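Prephenate dehydratase (Chlorobium tepidum TLS, PDB 2QMX) catalyses the dehydration and decarboxylation of prephenate to phenylpyruvate on the route to phenylalanine, and is inhibited allosterically by L-phenylalanine. Local coordinates at residues A[71-76]-A[179-184]; A[87-92]-A[147-152]. One frame throughout, in Å; residues are numbered along the deposited sequence.

Contact 1 (A[71-76]-A[179-184]); sequences RRPVVI and IAHENN
Pro-73, just after the end of helix 63-71, meets both His-181 and Glu-182. Its carbonyl oxygen accepts the N-H of Glu-182 (N to O 3.0 Å, 164° at the hydrogen), with the donor standing well above the carbonyl plane. The same Pro-73 O lies 3.4 Å above the centre of the His-181 ring, so the imidazole covers one side of the oxygen. The pyrrolidine, pinned at the centre of an inverse gamma turn, lies against the carboxylate carbon: Pro-73 CB is 3.6 Å from Glu-182 CD. A rigid ring suits this bend from helix into strand.

At Val-74 the strand begins. Its CA-H makes a bent contact with Ala-180 O (CA to O 3.2 Å), and its CG2 crosses the end of Ile-179, 4.0 Å from CD1. Val-75 forms the hydrogen-bonded pair with Ala-180: Val-75 N reaches Ala-180 O at 2.8 Å, and Ala-180 N returns to Val-75 O at 3.0 Å. Beta-branched Val-75 favours the extended backbone and shares its face of the sheet with the small Ala-180. On the other face Ile-76 CB rests 4.1 Å from Ile-179 CG2. With CG1 of Ile-179 set between its backbone N and carbonyl carbon (chi1 53°), one branch serves Ile-76 while the longer one turns to Val-74; Leu-69 of the preceding helix packs on both Val-74 and Ile-179.

Strand 173-181 also bonds to Ala-50 on its far side, and strand 74-83 to Leu-275. The antiparallel strand 173-181, inserted between 49-56 and 74-83 in an otherwise parallel group, is the hallmark of a lobe of the type II periplasmic-binding-protein fold, consistent with the family's place in that clan.

Contact 2 (A[87-92]-A[147-152]); sequences CLLGLP and AIASKR
Cys-87 O is held by the N-H of Ala-149, lying in the carbonyl plane with N to O 2.7 Å, and approached more weakly by the CA-H of Ile-148, with CA to O 3.2 Å. The return bond from Cys-87 N to Ala-149 O is 2.6 Å long and closes an antiparallel hydrogen-bonded pair. This is the junction at which strand 87-90 runs against strand 145-149 in the second lobe of a periplasmic-binding-protein-like fold, where one antiparallel strand is inserted between two that are parallel to each other. Strand 160-163 flanks it on the other side.

Farther along, Ala-147 N gives Leu-89 O a nearly straight bond of 2.9 Å (172° at the hydrogen). Between these two pairs Leu-88 and Ile-148 share a face, the two chains passing across one another, with CD1 of Leu-88 3.8 Å from CD1 of Ile-148; Leu-166 covers both. The opposite face carries Cys-87, Leu-89, Ala-147 and Ala-149. Here the alanines are small enough to let helix 130-139 come close, through Ser-133, Val-137 and Thr-130, while Leu-89 reaches over so that its CD2 lies 3.8 Å from Ala-149 CB.

Beyond Ala-149 the chain turns into helix 151-156. Ser-150 occupies the N-cap position but spends its hydroxyl on Gly-16 O instead of the helix end. Cys-87, with its sulfur beside its own backbone N and anti to the carbonyl carbon (chi1 -58°), faces the first turn of that helix: SG sits 3.7 Å from Lys-151 N and 3.8 Å from Lys-151 CB.

Overall arrangement
Both contacts are largely buried pairings of antiparallel strands, but in different lobes of the dehydratase domain, with centres 35 Å apart on opposite sides of the chain's centre. They hold no strand in common, although 74-83 leads the chain toward the second lobe, where 87-90 follows it directly, and 173-181 runs back alongside 74-83. Each contact includes a strand that runs against its neighbours on both sides, 173-181 in contact 1 and 87-90 in contact 2. Contact 1 lies where two interior strands meet their turns and partly exposed polar side chains join the aliphatic core, in a sheet that continues into the ACT-domain strands. Contact 2 is more uniformly apolar, with small residues beneath a helix.

Contact 1 (A[71-76]-A[179-184])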
ATOM      1  N   ARG A  71       2.071  -8.214  16.958  1.00 60.84           N
ATOM      2  CA  ARG A  71       2.196  -9.544  17.541  1.00 61.59           C
ATOM      3  C   ARG A  71       3.611  -9.988  17.945  1.00 60.75           C
ATOM      4  O   ARG A  71       3.788 -10.884  18.793  1.00 61.01           O
ATOM      5  CB  ARG A  71       1.630 -10.601  16.601  1.00 62.76           C
ATOM      6  CG  ARG A  71       0.141 -10.703  16.665  1.00 65.90           C
ATOM      7  CD  ARG A  71      -0.321 -11.154  15.311  1.00 71.12           C
ATOM      8  NE  ARG A  71      -1.414 -10.312  14.811  1.00 74.31           N
ATOM      9  CZ  ARG A  71      -1.742 -10.220  13.525  1.00 76.72           C
ATOM     10  NH1 ARG A  71      -1.046 -10.922  12.602  1.00 76.63           N
ATOM     11  NH2 ARG A  71      -2.764  -9.440  13.168  1.00 77.60           N
ATOM     12  N   ARG A  72       4.619  -9.410  17.319  1.00 58.81           N
ATOM     13  CA  ARG A  72       5.974  -9.864  17.608  1.00 57.84           C
ATOM     14  C   ARG A  72       6.537  -9.158  18.814  1.00 56.09           C
ATOM     15  O   ARG A  72       6.359  -7.950  18.956  1.00 55.12           O
ATOM     16  CB  ARG A  72       6.873  -9.708  16.388  1.00 57.92           C
ATOM     17  CG  ARG A  72       6.964 -10.965  15.453  1.00 59.99           C
ATOM     18  CD  ARG A  72       5.915 -12.033  15.760  1.00 59.77           C
ATOM     19  NE  ARG A  72       5.803 -13.073  14.738  1.00 58.83           N
ATOM     20  CZ  ARG A  72       4.722 -13.853  14.586  1.00 58.12           C
ATOM     21  NH1 ARG A  72       4.686 -14.746  13.607  1.00 52.74           N
ATOM     22  NH2 ARG A  72       3.666 -13.735  15.400  1.00 57.09           N
ATOM     23  N   PRO A  73       7.237  -9.918  19.683  1.00 55.45           N
ATOM     24  CA  PRO A  73       7.837  -9.344  20.884  1.00 54.69           C
ATOM     25  C   PRO A  73       9.056  -8.526  20.456  1.00 53.90           C
ATOM     26  O   PRO A  73      10.220  -8.848  20.713  1.00 54.54           O
ATOM     27  CB  PRO A  73       8.203 -10.574  21.710  1.00 54.02           C
ATOM     28  CG  PRO A  73       8.491 -11.607  20.688  1.00 55.19           C
ATOM     29  CD  PRO A  73       7.545 -11.355  19.555  1.00 53.92           C
ATOM     30  N   VAL A  74       8.736  -7.428  19.843  1.00 53.02           N
ATOM     31  CA  VAL A  74       9.664  -6.707  19.083  1.00 54.31           C
ATOM     32  C   VAL A  74       9.527  -5.239  19.555  1.00 55.33           C
ATOM     33  O   VAL A  74       8.567  -4.928  20.266  1.00 55.89           O
ATOM     34  CB  VAL A  74       9.269  -7.026  17.630  1.00 54.62           C
ATOM     35  CG1 VAL A  74       8.899  -5.850  16.840  1.00 54.28           C
ATOM     36  CG2 VAL A  74      10.304  -7.993  16.987  1.00 54.99           C
ATOM     37  N   VAL A  75      10.484  -4.371  19.223  1.00 55.91           N
ATOM     38  CA  VAL A  75      10.441  -2.945  19.603  1.00 57.10           C
ATOM     39  C   VAL A  75      11.176  -2.084  18.543  1.00 58.26           C
ATOM     40  O   VAL A  75      12.349  -2.411  18.168  1.00 59.13           O
ATOM     41  CB  VAL A  75      11.179  -2.711  21.004  1.00 57.07           C
ATOM     42  CG1 VAL A  75      12.699  -2.804  20.894  1.00 54.98           C
ATOM     43  CG2 VAL A  75      10.837  -1.358  21.559  1.00 58.00           C
ATOM     44  N   ILE A  76      10.564  -0.970  18.127  1.00 57.38           N
ATOM     45  CA  ILE A  76      11.292  -0.046  17.278  1.00 57.05           C
ATOM     46  C   ILE A  76      12.380   0.810  17.939  1.00 56.64           C
ATOM     47  O   ILE A  76      12.200   1.418  19.008  1.00 58.43           O
ATOM     48  CB  ILE A  76      10.416   0.735  16.215  1.00 57.87           C
ATOM     49  CG1 ILE A  76      10.907   2.159  16.055  1.00 58.65           C
ATOM     50  CG2 ILE A  76       8.897   0.580  16.331  1.00 55.28           C
ATOM     51  CD1 ILE A  76      11.344   2.421  14.659  1.00 62.19           C
ATOM     52  N   ILE A 179      14.288  -2.613  13.994  1.00 53.11           N
ATOM     53  CA  ILE A 179      13.596  -3.204  15.130  1.00 52.97           C
ATOM     54  C   ILE A 179      14.491  -4.180  15.790  1.00 53.15           C
ATOM     55  O   ILE A 179      15.361  -4.651  15.160  1.00 54.66           O
ATOM     56  CB  ILE A 179      12.254  -3.915  14.753  1.00 52.03           C
ATOM     57  CG1 ILE A 179      12.466  -4.944  13.613  1.00 54.90           C
ATOM     58  CG2 ILE A 179      11.296  -2.888  14.400  1.00 52.38           C
ATOM     59  CD1 ILE A 179      11.669  -6.253  13.638  1.00 53.62           C
ATOM     60  N   ALA A 180      14.273  -4.473  17.059  1.00 53.69           N
ATOM     61  CA  ALA A 180      15.003  -5.481  17.774  1.00 54.45           C
ATOM     62  C   ALA A 180      13.953  -6.249  18.630  1.00 55.93           C
ATOM     63  O   ALA A 180      12.771  -5.930  18.576  1.00 56.99           O
ATOM     64  CB  ALA A 180      16.084  -4.817  18.642  1.00 53.53           C
ATOM     65  N   HIS A 181      14.373  -7.260  19.385  1.00 58.10           N
ATOM     66  CA  HIS A 181      13.526  -7.957  20.372  1.00 58.63           C
ATOM     67  C   HIS A 181      13.341  -7.025  21.522  1.00 58.21           C
ATOM     68  O   HIS A 181      14.239  -6.283  21.844  1.00 57.25           O
ATOM     69  CB  HIS A 181      14.209  -9.255  20.869  1.00 59.77           C
ATOM     70  CG  HIS A 181      13.294 -10.159  21.658  1.00 62.22           C
ATOM     71  ND1 HIS A 181      12.809 -11.350  21.157  1.00 62.89           N
ATOM     72  CD2 HIS A 181      12.779 -10.041  22.909  1.00 60.94           C
ATOM     73  CE1 HIS A 181      12.048 -11.931  22.071  1.00 64.62           C
ATOM     74  NE2 HIS A 181      11.999 -11.149  23.135  1.00 61.36           N
ATOM     75  N   GLU A 182      12.143  -7.018  22.097  1.00 59.26           N
ATOM     76  CA  GLU A 182      11.787  -6.058  23.143  1.00 59.76           C
ATOM     77  C   GLU A 182      12.622  -6.271  24.410  1.00 60.95           C
ATOM     78  O   GLU A 182      12.751  -5.376  25.207  1.00 59.45           O
ATOM     79  CB  GLU A 182      10.335  -6.227  23.505  1.00 59.36           C
ATOM     80  CG  GLU A 182      10.055  -7.659  23.847  1.00 60.38           C
ATOM     81  CD  GLU A 182       8.646  -7.928  24.152  1.00 61.45           C
ATOM     82  OE1 GLU A 182       7.785  -7.226  23.597  1.00 63.45           O
ATOM     83  OE2 GLU A 182       8.400  -8.856  24.943  1.00 63.54           O
ATOM     84  N   ASN A 183      13.171  -7.465  24.591  1.00 63.41           N
ATOM     85  CA  ASN A 183      14.064  -7.739  25.717  1.00 66.34           C
ATOM     86  C   ASN A 183      15.521  -7.365  25.470  1.00 68.24           C
ATOM     87  O   ASN A 183      16.413  -7.937  26.048  1.00 68.92           O
ATOM     88  CB  ASN A 183      13.935  -9.194  26.168  1.00 66.41           C
ATOM     89  CG  ASN A 183      12.529  -9.540  26.620  1.00 67.75           C
ATOM     90  OD1 ASN A 183      12.145 -10.699  26.570  1.00 69.39           O
ATOM     91  ND2 ASN A 183      11.749  -8.534  27.062  1.00 67.94           N
ATOM     92  N   ASN A 184      15.758  -6.414  24.581  1.00 71.14           N
ATOM     93  CA  ASN A 184      17.055  -5.737  24.502  1.00 73.47           C
ATOM     94  C   ASN A 184      17.039  -4.699  23.395  1.00 74.08           C
ATOM     95  O   ASN A 184      17.569  -4.933  22.302  1.00 74.02           O
ATOM     96  CB  ASN A 184      18.222  -6.698  24.304  1.00 74.46           C
ATOM     97  CG  ASN A 184      19.498  -6.242  25.043  1.00 77.30           C
ATOM     98  OD1 ASN A 184      19.446  -5.809  26.213  1.00 79.92           O
ATOM     99  ND2 ASN A 184      20.652  -6.364  24.369  1.00 76.83           N
TER

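Contact 2 (A[87-92]-A[147-152])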
ATOM      1  N   CYS A  87      16.790   3.830 -11.366  1.00 64.54           N
ATOM      2  CA  CYS A  87      17.773   4.020 -12.415  1.00 64.45           C
ATOM      3  C   CYS A  87      17.524   3.024 -13.497  1.00 64.04           C
ATOM      4  O   CYS A  87      17.197   1.859 -13.248  1.00 63.51           O
ATOM      5  CB  CYS A  87      19.214   3.869 -11.914  1.00 64.73           C
ATOM      6  SG  CYS A  87      19.657   5.008 -10.591  1.00 67.43           S
ATOM      7  N   LEU A  88      17.689   3.506 -14.724  1.00 64.59           N
ATOM      8  CA  LEU A  88      17.714   2.653 -15.882  1.00 63.85           C
ATOM      9  C   LEU A  88      19.176   2.321 -16.066  1.00 64.28           C
ATOM     10  O   LEU A  88      20.045   3.172 -15.942  1.00 64.84           O
ATOM     11  CB  LEU A  88      17.148   3.392 -17.075  1.00 63.55           C
ATOM     12  CG  LEU A  88      17.321   2.661 -18.385  1.00 61.44           C
ATOM     13  CD1 LEU A  88      16.373   1.511 -18.463  1.00 59.23           C
ATOM     14  CD2 LEU A  88      17.104   3.664 -19.526  1.00 63.46           C
ATOM     15  N   LEU A  89      19.448   1.075 -16.373  1.00 64.32           N
ATOM     16  CA  LEU A  89      20.684   0.510 -15.957  1.00 64.13           C
ATOM     17  C   LEU A  89      21.077  -0.520 -17.002  1.00 65.00           C
ATOM     18  O   LEU A  89      20.313  -1.467 -17.264  1.00 64.58           O
ATOM     19  CB  LEU A  89      20.432  -0.148 -14.602  1.00 64.38           C
ATOM     20  CG  LEU A  89      21.319  -0.089 -13.347  1.00 65.04           C
ATOM     21  CD1 LEU A  89      22.116   1.231 -13.131  1.00 64.80           C
ATOM     22  CD2 LEU A  89      20.473  -0.467 -12.126  1.00 62.78           C
ATOM     23  N   GLY A  90      22.257  -0.320 -17.596  1.00 65.30           N
ATOM     24  CA  GLY A  90      22.756  -1.157 -18.683  1.00 66.27           C
ATOM     25  C   GLY A  90      24.140  -1.707 -18.398  1.00 66.99           C
ATOM     26  O   GLY A  90      24.747  -1.371 -17.372  1.00 67.23           O
ATOM     27  N   LEU A  91      24.642  -2.560 -19.301  1.00 67.36           N
ATOM     28  CA  LEU A  91      25.991  -3.106 -19.178  1.00 67.44           C
ATOM     29  C   LEU A  91      26.994  -2.032 -19.620  1.00 67.96           C
ATOM     30  O   LEU A  91      26.610  -1.081 -20.300  1.00 67.55           O
ATOM     31  CB  LEU A  91      26.125  -4.397 -19.996  1.00 67.29           C
ATOM     32  CG  LEU A  91      25.696  -5.711 -19.318  1.00 67.12           C
ATOM     33  CD1 LEU A  91      25.268  -6.761 -20.317  1.00 65.99           C
ATOM     34  CD2 LEU A  91      26.797  -6.286 -18.412  1.00 66.26           C
ATOM     35  N   PRO A  92      28.287  -2.169 -19.239  1.00 68.68           N
ATOM     36  CA  PRO A  92      29.270  -1.170 -19.702  1.00 69.12           C
ATOM     37  C   PRO A  92      29.300  -1.223 -21.211  1.00 69.06           C
ATOM     38  O   PRO A  92      29.151  -2.305 -21.777  1.00 68.77           O
ATOM     39  CB  PRO A  92      30.599  -1.688 -19.155  1.00 69.50           C
ATOM     40  CG  PRO A  92      30.225  -2.616 -18.037  1.00 69.48           C
ATOM     41  CD  PRO A  92      28.918  -3.230 -18.433  1.00 68.87           C
ATOM     42  N   ALA A 147      17.847  -3.077 -17.095  1.00 56.88           N
ATOM     43  CA  ALA A 147      17.084  -3.252 -15.860  1.00 55.29           C
ATOM     44  C   ALA A 147      16.668  -1.880 -15.327  1.00 55.25           C
ATOM     45  O   ALA A 147      17.291  -0.862 -15.643  1.00 55.12           O
ATOM     46  CB  ALA A 147      17.923  -3.993 -14.805  1.00 55.64           C
ATOM     47  N   ILE A 148      15.590  -1.835 -14.541  1.00 54.43           N
ATOM     48  CA  ILE A 148      15.231  -0.604 -13.908  1.00 54.02           C
ATOM     49  C   ILE A 148      15.393  -0.953 -12.467  1.00 54.94           C
ATOM     50  O   ILE A 148      14.650  -1.811 -11.942  1.00 54.43           O
ATOM     51  CB  ILE A 148      13.748  -0.242 -14.068  1.00 54.21           C
ATOM     52  CG1 ILE A 148      13.288  -0.215 -15.536  1.00 53.67           C
ATOM     53  CG2 ILE A 148      13.427   0.979 -13.262  1.00 52.38           C
ATOM     54  CD1 ILE A 148      13.291   1.092 -16.210  1.00 52.16           C
ATOM     55  N   ALA A 149      16.342  -0.300 -11.808  1.00 55.19           N
ATOM     56  CA  ALA A 149      16.604  -0.622 -10.415  1.00 56.09           C
ATOM     57  C   ALA A 149      17.261   0.519  -9.625  1.00 56.27           C
ATOM     58  O   ALA A 149      17.419   1.658 -10.109  1.00 55.14           O
ATOM     59  CB  ALA A 149      17.488  -1.969 -10.314  1.00 54.96           C
ATOM     60  N   SER A 150      17.677   0.152  -8.413  1.00 56.18           N
ATOM     61  CA  SER A 150      18.469   0.983  -7.511  1.00 56.62           C
ATOM     62  C   SER A 150      19.836   1.275  -8.151  1.00 56.87           C
ATOM     63  O   SER A 150      20.409   0.408  -8.823  1.00 56.56           O
ATOM     64  CB  SER A 150      18.636   0.155  -6.245  1.00 57.55           C
ATOM     65  OG  SER A 150      17.787  -1.057  -6.367  1.00 60.67           O
ATOM     66  N   LYS A 151      20.321   2.512  -7.988  1.00 56.77           N
ATOM     67  CA  LYS A 151      21.724   2.870  -8.158  1.00 56.34           C
ATOM     68  C   LYS A 151      22.686   1.856  -7.458  1.00 56.21           C
ATOM     69  O   LYS A 151      23.647   1.349  -8.041  1.00 55.18           O
ATOM     70  CB  LYS A 151      21.895   4.272  -7.601  1.00 57.11           C
ATOM     71  CG  LYS A 151      23.135   4.989  -8.131  1.00 60.54           C
ATOM     72  CD  LYS A 151      23.107   6.500  -7.890  1.00 63.70           C
ATOM     73  CE  LYS A 151      24.480   7.142  -8.286  1.00 63.54           C
ATOM     74  NZ  LYS A 151      25.415   7.224  -7.116  1.00 65.81           N
ATOM     75  N   ARG A 152      22.382   1.535  -6.201  1.00 56.53           N
ATOM     76  CA  ARG A 152      23.025   0.462  -5.463  1.00 56.96           C
ATOM     77  C   ARG A 152      23.043  -0.880  -6.233  1.00 57.07           C
ATOM     78  O   ARG A 152      24.039  -1.598  -6.212  1.00 57.36           O
ATOM     79  CB  ARG A 152      22.329   0.330  -4.094  1.00 57.78           C
ATOM     80  CG  ARG A 152      22.596  -0.968  -3.341  1.00 58.51           C
ATOM     81  CD  ARG A 152      23.884  -0.955  -2.491  1.00 59.11           C
ATOM     82  NE  ARG A 152      24.038  -2.246  -1.843  1.00 58.01           N
ATOM     83  CZ  ARG A 152      25.178  -2.733  -1.363  1.00 59.65           C
ATOM     84  NH1 ARG A 152      25.177  -3.950  -0.811  1.00 57.55           N
ATOM     85  NH2 ARG A 152      26.313  -2.030  -1.448  1.00 56.43           N
TER